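Side-chain contacts in T9SS C-terminal target domain-containing protein (Bacteroides cellulosilyticus, PDB 5JVK), which belongs to glycoside hydrolase family 39 and probably hydrolyses O-glycosidic bonds within carbohydrate chains: residues Asn116-Thr121 against Met155-Ser160; Lys120-Ile125 against Thr131-Asp136. All coordinates share one frame; numbering follows the deposited sequence.

Contacts 1 and 2 both use helix 118-127, one of the outer helices of an eight-stranded beta/alpha barrel. Contact 1 joins the start of this helix to the neighbouring long helix, 153-164. Contact 2 joins its middle to barrel strand 132-138. Their centres lie about 8 Å apart. Phe158 of contact 1 links them: Phe158 CD2 is 3.8 Å from Phe122 CZ, and Phe158 CZ is 3.4 Å from Thr135 OG1. Contact 2 packs a helix on the outer side of the barrel wall; contact 1 lies further out, between two helices. In family 39 and related beta/alpha-barrel glycosidases the active site lies at the C-terminal ends of the strands, and the same is probable here.

Contact 1: residues Asn116-Thr121 against Met155-Ser160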
# COMPACT_ATOMS: atom_id res chain seq x y z
N ASN A 116 -18.08 7.76 6.31
CA ASN A 116 -18.55 6.58 7.05
C ASN A 116 -19.14 5.48 6.14
O ASN A 116 -20.02 4.73 6.56
CB ASN A 116 -19.55 7.00 8.15
CG ASN A 116 -19.68 5.98 9.27
OD1 ASN A 116 -18.76 5.22 9.56
ND2 ASN A 116 -20.85 5.97 9.92
N ASP A 117 -18.63 5.40 4.91
CA ASP A 117 -19.09 4.46 3.90
C ASP A 117 -17.97 3.44 3.68
O ASP A 117 -17.09 3.64 2.83
CB ASP A 117 -19.45 5.21 2.62
CG ASP A 117 -20.10 4.33 1.56
OD1 ASP A 117 -20.66 4.90 0.60
OD2 ASP A 117 -20.05 3.08 1.66
N TYR A 118 -18.01 2.37 4.47
CA TYR A 118 -16.95 1.34 4.45
C TYR A 118 -16.97 0.47 3.19
O TYR A 118 -15.92 0.09 2.69
CB TYR A 118 -17.00 0.47 5.71
CG TYR A 118 -16.35 1.12 6.91
CD1 TYR A 118 -15.11 0.68 7.38
CD2 TYR A 118 -16.96 2.19 7.57
CE1 TYR A 118 -14.50 1.28 8.48
CE2 TYR A 118 -16.36 2.79 8.67
CZ TYR A 118 -15.13 2.34 9.12
OH TYR A 118 -14.53 2.94 10.20
N SER A 119 -18.17 0.17 2.68
CA SER A 119 -18.30 -0.64 1.46
C SER A 119 -17.70 0.05 0.23
O SER A 119 -17.08 -0.61 -0.60
CB SER A 119 -19.77 -1.01 1.21
OG SER A 119 -20.57 0.16 1.13
N LYS A 120 -17.89 1.37 0.13
CA LYS A 120 -17.33 2.16 -0.98
C LYS A 120 -15.80 2.21 -0.93
O LYS A 120 -15.14 1.96 -1.93
CB LYS A 120 -17.89 3.58 -0.97
CG LYS A 120 -17.45 4.44 -2.15
CD LYS A 120 -18.37 5.63 -2.39
CE LYS A 120 -18.32 6.66 -1.27
NZ LYS A 120 -17.00 7.34 -1.18
N THR A 121 -15.26 2.53 0.25
CA THR A 121 -13.81 2.59 0.45
C THR A 121 -13.15 1.23 0.19
O THR A 121 -12.11 1.18 -0.46
CB THR A 121 -13.46 3.13 1.87
OG1 THR A 121 -13.79 4.52 1.95
CG2 THR A 121 -11.97 2.97 2.19
N MET A 155 -14.19 -1.15 14.54
CA MET A 155 -13.50 -2.44 14.37
C MET A 155 -14.35 -3.49 13.64
O MET A 155 -13.85 -4.16 12.74
CB MET A 155 -13.04 -3.01 15.72
CG MET A 155 -11.73 -2.43 16.21
SD MET A 155 -10.32 -2.79 15.15
CE MET A 155 -10.23 -4.57 15.30
N TYR A 156 -15.61 -3.63 14.05
CA TYR A 156 -16.55 -4.53 13.36
C TYR A 156 -16.78 -4.09 11.91
O TYR A 156 -16.87 -4.94 11.02
CB TYR A 156 -17.90 -4.61 14.11
CG TYR A 156 -17.84 -5.31 15.45
CD1 TYR A 156 -17.43 -6.64 15.55
CD2 TYR A 156 -18.23 -4.66 16.63
CE1 TYR A 156 -17.38 -7.30 16.78
CE2 TYR A 156 -18.19 -5.30 17.86
CZ TYR A 156 -17.77 -6.62 17.93
OH TYR A 156 -17.72 -7.27 19.14
N GLN A 157 -16.86 -2.78 11.69
CA GLN A 157 -16.99 -2.20 10.34
C GLN A 157 -15.79 -2.53 9.45
O GLN A 157 -15.97 -2.99 8.32
CB GLN A 157 -17.19 -0.68 10.41
CG GLN A 157 -18.56 -0.24 10.92
CD GLN A 157 -18.70 1.27 11.02
OE1 GLN A 157 -18.06 1.91 11.86
NE2 GLN A 157 -19.54 1.86 10.17
N PHE A 158 -14.58 -2.30 9.97
CA PHE A 158 -13.33 -2.61 9.26
C PHE A 158 -13.21 -4.09 8.89
O PHE A 158 -12.93 -4.42 7.74
CB PHE A 158 -12.09 -2.20 10.09
CG PHE A 158 -11.53 -0.84 9.73
CD1 PHE A 158 -11.60 0.22 10.62
CD2 PHE A 158 -10.93 -0.64 8.49
CE1 PHE A 158 -11.09 1.47 10.29
CE2 PHE A 158 -10.41 0.61 8.15
CZ PHE A 158 -10.49 1.66 9.05
N VAL A 159 -13.45 -4.96 9.87
CA VAL A 159 -13.24 -6.40 9.69
C VAL A 159 -14.28 -7.04 8.76
O VAL A 159 -13.91 -7.86 7.91
CB VAL A 159 -13.17 -7.14 11.05
CG1 VAL A 159 -13.09 -8.65 10.87
CG2 VAL A 159 -11.97 -6.65 11.85
N SER A 160 -15.55 -6.68 8.90
CA SER A 160 -16.60 -7.23 8.03
C SER A 160 -16.45 -6.75 6.58
O SER A 160 -16.61 -7.53 5.65
CB SER A 160 -18.00 -6.90 8.57
OG SER A 160 -18.35 -5.55 8.33
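Tyr118 meets Gln157 and Phe158 between two outer helices of the barrel. The CB methylene of Gln157 sits over the centre of the tyrosine ring. Gln157 CB is 3.7 Å from the ring centroid and 4° off the normal, a clear CH-pi contact. The amide lies on the same side but past the CE2 edge, with Gln157 CD 3.6 Å from Tyr118 CE2. Its plane is tilted against the ring. Tyr118 also forms a T-shaped pair with Phe158. The CE1 edge of the tyrosine points at the middle of the phenylalanine face, with centroids 5.1 Å apart and planes at 90°. With CG anti to the carbonyl carbon (chi1 -81°), the Tyr118 ring reaches across to both partners. Replacing Tyr118 by an alanine is likely to leave the Phe158 face without its edge partner and to open a gap beneath Gln157 CB.

The solvent side is looser. Asn116 is exposed, and its OD1 lies 3.5 Å from Gln157 NE2, with the amide planes nearly perpendicular. No hydrogen bond spans the two segments. Asp117 is the N-cap of helix 118-127: Lys120 N donates to Asp117 OD2 at 3.2 Å. Tyr118 also touches His154 and Ala161 on helix 153-164. Phe158 reaches inward to Thr135 on strand 132-138, while Met155 and Val159 pack on Met211 of helix 194-211.

Contact 2: residues Lys120-Ile125 against Thr131-Asp136; sequences KTFRLI and TRIRTD
Ile125, which packs against Ile133, has its backbone N bonded to Thr121 O at 2.9 Å. This is an ordinary helical bond within 118-127. The contact belongs to a beta-alpha-beta unit of the barrel: strand 106-109, helix 118-127, then strand 132-138. It is buried and entirely apolar, and no hydrogen bond crosses it.

Ile133 carries the strand side. Its CG1 lies between the backbone N and the carbonyl carbon (chi1 60°), while CG2 is anti to the carbonyl carbon. This rotation turns the CG1-CD1 branch to Phe122 and the CG2 methyl to Ile125. CG1 meets the edge of the Phe122 ring, near the ring plane, and lies 4.0 Å from Phe122 CE2. The other branch meets Ile125 methyl to methyl, with Ile133 CG2 4.0 Å from Ile125 CG2. Each pair of side chains crosses at about a right angle.

Val108 of strand 106-109 touches both isoleucines. Phe122 also packs on Ala161 and Ser162 of helix 153-164. The next residue of the strand, Arg134, forms salt bridges through NE to Glu219 and through NH1 to Glu340, and its NH2 is hydrogen-bonded to Asn222 OD1. The strand therefore presents Ile133 to the helix layer and Arg134 to these polar partners. Within the helix, Ile125 CD1 sits 4.0 Å above the plane of the Phe122 ring, over its centre.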
# COMPACT_ATOMS: atom_id res chain seq x y z
N LYS A 120 -17.89 1.37 0.13
CA LYS A 120 -17.33 2.16 -0.98
C LYS A 120 -15.80 2.21 -0.93
O LYS A 120 -15.14 1.96 -1.93
CB LYS A 120 -17.89 3.58 -0.97
CG LYS A 120 -17.45 4.44 -2.15
CD LYS A 120 -18.37 5.63 -2.39
CE LYS A 120 -18.32 6.66 -1.27
NZ LYS A 120 -17.00 7.34 -1.18
N THR A 121 -15.26 2.53 0.25
CA THR A 121 -13.81 2.59 0.45
C THR A 121 -13.15 1.23 0.19
O THR A 121 -12.11 1.18 -0.46
CB THR A 121 -13.46 3.13 1.87
OG1 THR A 121 -13.79 4.52 1.95
CG2 THR A 121 -11.97 2.97 2.19
N PHE A 122 -13.76 0.15 0.68
CA PHE A 122 -13.20 -1.20 0.48
C PHE A 122 -13.37 -1.76 -0.93
O PHE A 122 -12.60 -2.63 -1.34
CB PHE A 122 -13.70 -2.19 1.54
CG PHE A 122 -12.84 -2.21 2.77
CD1 PHE A 122 -12.92 -1.19 3.71
CD2 PHE A 122 -11.91 -3.23 2.95
CE1 PHE A 122 -12.10 -1.20 4.82
CE2 PHE A 122 -11.09 -3.25 4.07
CZ PHE A 122 -11.18 -2.23 5.01
N ARG A 123 -14.37 -1.27 -1.65
CA ARG A 123 -14.50 -1.55 -3.09
C ARG A 123 -13.36 -0.88 -3.86
O ARG A 123 -12.81 -1.47 -4.79
CB ARG A 123 -15.86 -1.06 -3.60
CG ARG A 123 -16.21 -1.47 -5.03
CD ARG A 123 -17.64 -1.06 -5.36
NE ARG A 123 -17.82 -0.72 -6.77
CZ ARG A 123 -18.87 -0.04 -7.28
NH1 ARG A 123 -19.87 0.37 -6.50
NH2 ARG A 123 -18.91 0.22 -8.58
N LEU A 124 -13.00 0.34 -3.46
CA LEU A 124 -11.87 1.06 -4.06
C LEU A 124 -10.52 0.44 -3.69
O LEU A 124 -9.61 0.43 -4.51
CB LEU A 124 -11.91 2.54 -3.66
CG LEU A 124 -13.09 3.34 -4.22
CD1 LEU A 124 -13.36 4.59 -3.40
CD2 LEU A 124 -12.86 3.71 -5.68
N ILE A 125 -10.40 -0.07 -2.46
CA ILE A 125 -9.21 -0.81 -2.03
C ILE A 125 -9.05 -2.11 -2.84
O ILE A 125 -7.93 -2.45 -3.23
CB ILE A 125 -9.22 -1.13 -0.51
CG1 ILE A 125 -9.08 0.17 0.30
CG2 ILE A 125 -8.10 -2.09 -0.13
CD1 ILE A 125 -9.57 0.08 1.73
N THR A 131 -4.60 -7.08 -0.90
CA THR A 131 -5.17 -8.20 -0.13
C THR A 131 -5.03 -8.04 1.39
O THR A 131 -5.46 -8.91 2.14
CB THR A 131 -4.48 -9.52 -0.52
OG1 THR A 131 -3.08 -9.42 -0.25
CG2 THR A 131 -4.72 -9.83 -1.98
N ARG A 132 -4.41 -6.94 1.84
CA ARG A 132 -4.26 -6.65 3.26
C ARG A 132 -4.56 -5.18 3.53
O ARG A 132 -4.35 -4.33 2.66
CB ARG A 132 -2.84 -6.97 3.73
CG ARG A 132 -2.44 -8.42 3.60
CD ARG A 132 -1.00 -8.61 4.04
NE ARG A 132 -0.51 -9.97 3.82
CZ ARG A 132 -0.77 -11.03 4.59
NH1 ARG A 132 -1.54 -10.93 5.67
NH2 ARG A 132 -0.25 -12.21 4.27
N ILE A 133 -5.05 -4.90 4.73
CA ILE A 133 -5.20 -3.52 5.21
C ILE A 133 -4.68 -3.40 6.63
O ILE A 133 -4.73 -4.36 7.40
CB ILE A 133 -6.65 -2.98 5.10
CG1 ILE A 133 -7.64 -3.82 5.94
CG2 ILE A 133 -7.07 -2.90 3.64
CD1 ILE A 133 -7.90 -3.30 7.34
N ARG A 134 -4.17 -2.22 6.97
CA ARG A 134 -3.70 -1.92 8.32
C ARG A 134 -4.50 -0.76 8.87
O ARG A 134 -4.72 0.24 8.18
CB ARG A 134 -2.21 -1.56 8.29
CG ARG A 134 -1.61 -1.23 9.66
CD ARG A 134 -0.12 -1.06 9.53
NE ARG A 134 0.56 -0.75 10.79
CZ ARG A 134 0.90 0.47 11.22
NH1 ARG A 134 0.63 1.58 10.53
NH2 ARG A 134 1.53 0.59 12.39
N THR A 135 -4.95 -0.88 10.12
CA THR A 135 -5.61 0.22 10.81
C THR A 135 -5.42 0.16 12.32
O THR A 135 -5.02 -0.87 12.87
CB THR A 135 -7.10 0.32 10.43
OG1 THR A 135 -7.62 1.58 10.87
CG2 THR A 135 -7.91 -0.82 11.05
N ASP A 136 -5.70 1.28 12.97
CA ASP A 136 -5.42 1.45 14.39
C ASP A 136 -6.52 0.90 15.27
O ASP A 136 -7.68 0.80 14.87
CB ASP A 136 -5.24 2.94 14.72
CG ASP A 136 -4.08 3.55 13.98
OD1 ASP A 136 -2.92 3.40 14.45
OD2 ASP A 136 -4.32 4.20 12.94